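Side-chain contacts in glycosyltransferase (duf1792) (Streptococcus sanguinis, PDB 5V4A), which binds UDP in its GT-D-fold glycosyltransferase domain and probably transfers sugars, most likely within the pathway of an exported serine-rich repeat cell wall protein: residues D16-E20 with K21-V25; Q44-P48 with E49-R53. All blocks are in the same frame, centred on the assembly; numbering follows the deposited sequence.

Contact 1 (D16-E20 with K21-V25)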
loop_
_atom_site.group_PDB
_atom_site.type_symbol
_atom_site.label_atom_id
_atom_site.label_comp_id
_atom_site.label_asym_id
_atom_site.label_seq_id
_atom_site.Cartn_x
_atom_site.Cartn_y
_atom_site.Cartn_z
ATOM N N ASP A 16 7.885 -2.905 -1.455
ATOM C CA ASP A 16 8.508 -1.684 -0.935
ATOM C C ASP A 16 9.736 -1.279 -1.749
ATOM O O ASP A 16 10.034 -0.083 -1.878
ATOM C CB ASP A 16 8.918 -1.866 0.528
ATOM C CG ASP A 16 7.739 -1.823 1.498
ATOM O OD1 ASP A 16 6.588 -1.566 1.080
ATOM O OD2 ASP A 16 7.987 -2.150 2.665
ATOM N N TYR A 17 10.487 -2.256 -2.268
ATOM C CA TYR A 17 11.652 -1.926 -3.091
ATOM C C TYR A 17 11.232 -1.225 -4.375
ATOM O O TYR A 17 11.835 -0.216 -4.765
ATOM C CB TYR A 17 12.464 -3.190 -3.413
ATOM C CG TYR A 17 13.846 -2.916 -4.032
ATOM C CD1 TYR A 17 14.020 -2.876 -5.400
ATOM C CD2 TYR A 17 14.945 -2.665 -3.227
ATOM C CE1 TYR A 17 15.275 -2.640 -5.965
ATOM C CE2 TYR A 17 16.196 -2.396 -3.770
ATOM C CZ TYR A 17 16.354 -2.388 -5.137
ATOM O OH TYR A 17 17.597 -2.138 -5.679
ATOM N N LEU A 18 10.189 -1.740 -5.037
ATOM C CA LEU A 18 9.707 -1.128 -6.272
ATOM C C LEU A 18 9.150 0.265 -6.019
ATOM O O LEU A 18 9.315 1.160 -6.853
ATOM C CB LEU A 18 8.648 -2.026 -6.926
ATOM C CG LEU A 18 9.096 -3.412 -7.405
ATOM C CD1 LEU A 18 7.932 -4.231 -7.977
ATOM C CD2 LEU A 18 10.236 -3.315 -8.437
ATOM N N LEU A 19 8.443 0.452 -4.896
ATOM C CA LEU A 19 7.925 1.775 -4.550
ATOM C C LEU A 19 9.047 2.747 -4.220
ATOM O O LEU A 19 8.992 3.916 -4.612
ATOM C CB LEU A 19 6.964 1.675 -3.369
ATOM C CG LEU A 19 5.635 1.009 -3.738
ATOM C CD1 LEU A 19 4.875 0.540 -2.507
ATOM C CD2 LEU A 19 4.797 1.982 -4.538
ATOM N N GLU A 20 10.051 2.280 -3.475
ATOM C CA GLU A 20 11.181 3.120 -3.087
ATOM C C GLU A 20 12.046 3.493 -4.283
ATOM O O GLU A 20 12.407 4.664 -4.460
ATOM C CB GLU A 20 12.029 2.394 -2.049
ATOM C CG GLU A 20 13.138 3.248 -1.456
ATOM C CD GLU A 20 12.621 4.217 -0.416
ATOM O OE1 GLU A 20 12.955 5.420 -0.499
ATOM O OE2 GLU A 20 11.886 3.767 0.488
ATOM N N LYS A 21 12.422 2.506 -5.096
ATOM C CA LYS A 21 13.433 2.718 -6.124
ATOM C C LYS A 21 12.851 2.988 -7.501
ATOM O O LYS A 21 13.553 3.536 -8.357
ATOM C CB LYS A 21 14.361 1.500 -6.209
ATOM C CG LYS A 21 15.103 1.197 -4.926
ATOM C CD LYS A 21 15.799 2.433 -4.399
ATOM C CE LYS A 21 16.952 2.076 -3.484
ATOM N NZ LYS A 21 18.188 1.743 -4.254
ATOM N N GLY A 22 11.590 2.641 -7.734
ATOM C CA GLY A 22 11.031 2.774 -9.053
ATOM C C GLY A 22 11.591 1.792 -10.054
ATOM O O GLY A 22 11.463 2.005 -11.259
ATOM N N ALA A 23 12.160 0.690 -9.581
ATOM C CA ALA A 23 12.796 -0.281 -10.459
ATOM C C ALA A 23 11.774 -1.017 -11.311
ATOM O O ALA A 23 10.595 -1.129 -10.960
ATOM C CB ALA A 23 13.593 -1.298 -9.643
ATOM N N SER A 24 12.242 -1.505 -12.456
ATOM C CA SER A 24 11.511 -2.513 -13.204
ATOM C C SER A 24 11.601 -3.847 -12.468
ATOM O O SER A 24 12.444 -4.038 -11.592
ATOM C CB SER A 24 12.095 -2.644 -14.610
ATOM O OG SER A 24 11.797 -1.508 -15.393
ATOM N N VAL A 25 10.772 -4.818 -12.866
ATOM C CA VAL A 25 10.816 -6.111 -12.190
ATOM C C VAL A 25 10.606 -7.241 -13.184
ATOM O O VAL A 25 9.790 -7.126 -14.102
ATOM C CB VAL A 25 9.776 -6.197 -11.055
ATOM C CG1 VAL A 25 8.365 -6.103 -11.605
ATOM C CG2 VAL A 25 9.958 -7.491 -10.295
#
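K21 lays its CG over one face of the Y17 ring, 3.9 Å from the ring centroid and only 13° off the normal, a CH-pi contact one helical turn apart. With CG anti to the backbone N, the Y17 ring swings alongside the last turn, where K21 CG covers that face. Beside this pair, L18 reaches forward past the helix end: its CD2 lies 3.9 Å from V25 CB and 4.1 Å from A23 CB, and the leucine and valine side chains meet at about a right angle.

Two backbone bonds close the helix beneath these side chains. K21 N donates to Y17 O at 2.8 Å and 160°, a regular last turn, whereas G22 N reaches L18 O at 2.9 Å with a more bent 135°. G22 has positive phi, which takes the chain out of the helix and turns it into strand 24-27.

Farther out, W108 meets the Y17 ring edge-to-face. L18 also touches M67 of strand 66-70 and L137 of helix 127-138, while V25 packs on M67 and C69, so helix 11-21 is joined to strand 24-27, which lies between strands 66-70 and 218-220 with backbone bonds to both.

Contact 2 (Q44-P48 with E49-R53); sequences QDFDP and ELSAR
D47 is the N-cap of helix 48-58, and its carboxylate reaches over the first turn. Followed outward, its CB rests 4.0 Å from L50 CB. CG stands anti to the backbone N, which carries the carboxylate across to the amides that open the helix. At the tip, OD1 accepts from two of them: L50 N at 3.0 Å with an angle of 160°, and E49 N at 2.7 Å in a bond that is weak because its angle is only 121°. The L50 amide comes from the anti side of OD1, well out of the carboxylate plane. A negative group here would probably be favoured by the helix dipole, although E49 OE1, 4.3 Å from OD1, would oppose that in part.

The regular helical bonds start here: S51 N to D47 O at 3.1 Å, then A52 N to P48 O. The S51 hydroxyl lies near the F46 ring but is hydrogen-bonded to L35 O of helix 30-36. L50 and Q44 approach from opposite directions, closing the loop against the helix, and L50 also packs on V206 of helix 201-213. Q44 CG lies 3.6 Å from L50 CD2; the bend at chi2 turns the amide toward D45 O, to which NE2 donates at 2.9 Å, in the carbonyl plane on a lone pair and just 2° out of the glutamine's own amide plane.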
loop_
_atom_site.group_PDB
_atom_site.type_symbol
_atom_site.label_atom_id
_atom_site.label_comp_id
_atom_site.label_asym_id
_atom_site.label_seq_id
_atom_site.Cartn_x
_atom_site.Cartn_y
_atom_site.Cartn_z
ATOM N N GLN A 44 3.667 -22.109 -23.473
ATOM C CA GLN A 44 4.890 -21.754 -24.200
ATOM C C GLN A 44 5.672 -23.012 -24.544
ATOM O O GLN A 44 6.172 -23.689 -23.643
ATOM C CB GLN A 44 5.749 -20.785 -23.392
ATOM C CG GLN A 44 7.032 -20.412 -24.136
ATOM C CD GLN A 44 6.764 -19.777 -25.496
ATOM O OE1 GLN A 44 6.213 -18.680 -25.579
ATOM N NE2 GLN A 44 7.169 -20.468 -26.574
ATOM N N ASP A 45 5.771 -23.320 -25.845
ATOM C CA ASP A 45 6.601 -24.425 -26.303
ATOM C C ASP A 45 8.086 -24.128 -26.099
ATOM O O ASP A 45 8.533 -22.977 -26.148
ATOM C CB ASP A 45 6.393 -24.718 -27.798
ATOM C CG ASP A 45 4.965 -25.114 -28.147
ATOM O OD1 ASP A 45 4.151 -25.375 -27.231
ATOM O OD2 ASP A 45 4.671 -25.189 -29.363
ATOM N N PHE A 46 8.861 -25.194 -25.919
ATOM C CA PHE A 46 10.301 -25.045 -25.814
ATOM C C PHE A 46 10.854 -24.365 -27.059
ATOM O O PHE A 46 10.500 -24.719 -28.191
ATOM C CB PHE A 46 10.978 -26.406 -25.619
ATOM C CG PHE A 46 12.477 -26.353 -25.756
ATOM C CD1 PHE A 46 13.091 -26.787 -26.916
ATOM C CD2 PHE A 46 13.275 -25.858 -24.725
ATOM C CE1 PHE A 46 14.482 -26.733 -27.052
ATOM C CE2 PHE A 46 14.662 -25.792 -24.854
ATOM C CZ PHE A 46 15.264 -26.241 -26.018
ATOM N N ASP A 47 11.727 -23.393 -26.833
ATOM C CA ASP A 47 12.486 -22.676 -27.846
ATOM C C ASP A 47 13.877 -22.502 -27.255
ATOM O O ASP A 47 14.003 -22.013 -26.128
ATOM C CB ASP A 47 11.851 -21.324 -28.183
ATOM C CG ASP A 47 12.678 -20.510 -29.171
ATOM O OD1 ASP A 47 13.809 -20.102 -28.828
ATOM O OD2 ASP A 47 12.181 -20.246 -30.286
ATOM N N PRO A 48 14.931 -22.949 -27.941
ATOM C CA PRO A 48 16.264 -22.900 -27.328
ATOM C C PRO A 48 16.748 -21.479 -27.080
ATOM O O PRO A 48 17.506 -21.248 -26.129
ATOM C CB PRO A 48 17.148 -23.632 -28.351
ATOM C CG PRO A 48 16.430 -23.432 -29.643
ATOM C CD PRO A 48 14.969 -23.495 -29.305
ATOM N N GLU A 49 16.371 -20.524 -27.932
ATOM C CA GLU A 49 16.798 -19.147 -27.709
ATOM C C GLU A 49 16.134 -18.559 -26.464
ATOM O O GLU A 49 16.795 -17.879 -25.675
ATOM C CB GLU A 49 16.513 -18.302 -28.947
ATOM C CG GLU A 49 17.539 -18.534 -30.054
ATOM C CD GLU A 49 17.199 -17.822 -31.346
ATOM O OE1 GLU A 49 16.015 -17.836 -31.745
ATOM O OE2 GLU A 49 18.120 -17.249 -31.964
ATOM N N LEU A 50 14.838 -18.826 -26.277
ATOM C CA LEU A 50 14.125 -18.392 -25.078
ATOM C C LEU A 50 14.747 -18.974 -23.811
ATOM O O LEU A 50 15.069 -18.238 -22.870
ATOM C CB LEU A 50 12.652 -18.803 -25.186
ATOM C CG LEU A 50 11.789 -18.603 -23.950
ATOM C CD1 LEU A 50 11.830 -17.181 -23.526
ATOM C CD2 LEU A 50 10.344 -19.031 -24.207
ATOM N N SER A 51 14.902 -20.297 -23.760
ATOM C CA SER A 51 15.396 -20.949 -22.550
ATOM C C SER A 51 16.780 -20.446 -22.164
ATOM O O SER A 51 17.051 -20.194 -20.980
ATOM C CB SER A 51 15.421 -22.463 -22.745
ATOM O OG SER A 51 14.111 -22.980 -22.813
ATOM N N ALA A 52 17.663 -20.277 -23.150
ATOM C CA ALA A 52 18.993 -19.756 -22.858
ATOM C C ALA A 52 18.908 -18.318 -22.369
ATOM O O ALA A 52 19.683 -17.895 -21.496
ATOM C CB ALA A 52 19.888 -19.859 -24.094
ATOM N N ARG A 53 17.976 -17.550 -22.936
ATOM C CA ARG A 53 17.782 -16.175 -22.494
ATOM C C ARG A 53 17.204 -16.117 -21.084
ATOM O O ARG A 53 17.559 -15.226 -20.303
ATOM C CB ARG A 53 16.876 -15.432 -23.468
ATOM C CG ARG A 53 16.792 -13.941 -23.202
ATOM C CD ARG A 53 18.096 -13.212 -23.482
ATOM N NE ARG A 53 17.896 -11.764 -23.530
ATOM C CZ ARG A 53 18.882 -10.871 -23.560
ATOM N NH1 ARG A 53 20.149 -11.271 -23.551
ATOM N NH2 ARG A 53 18.607 -9.574 -23.609
#

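The two contacts lie in series along the chain at opposite ends of helices: contact 1 spans the C-terminal end of helix 11-21, contact 2 the N-terminal start of helix 48-58. Their centres are 28 Å apart and their nearest atoms about 13 Å, so they do not touch. Each nevertheless leads to the UDP site. In contact 1 the side chain of V25 is about 10 Å from the bound UDP and about 4 Å from that of R27, a UDP-binding residue farther along the same strand. Contact 2 comes closer, with the Q44 side chain about 4 Å from UDP and beside the UDP-binding residue Y43.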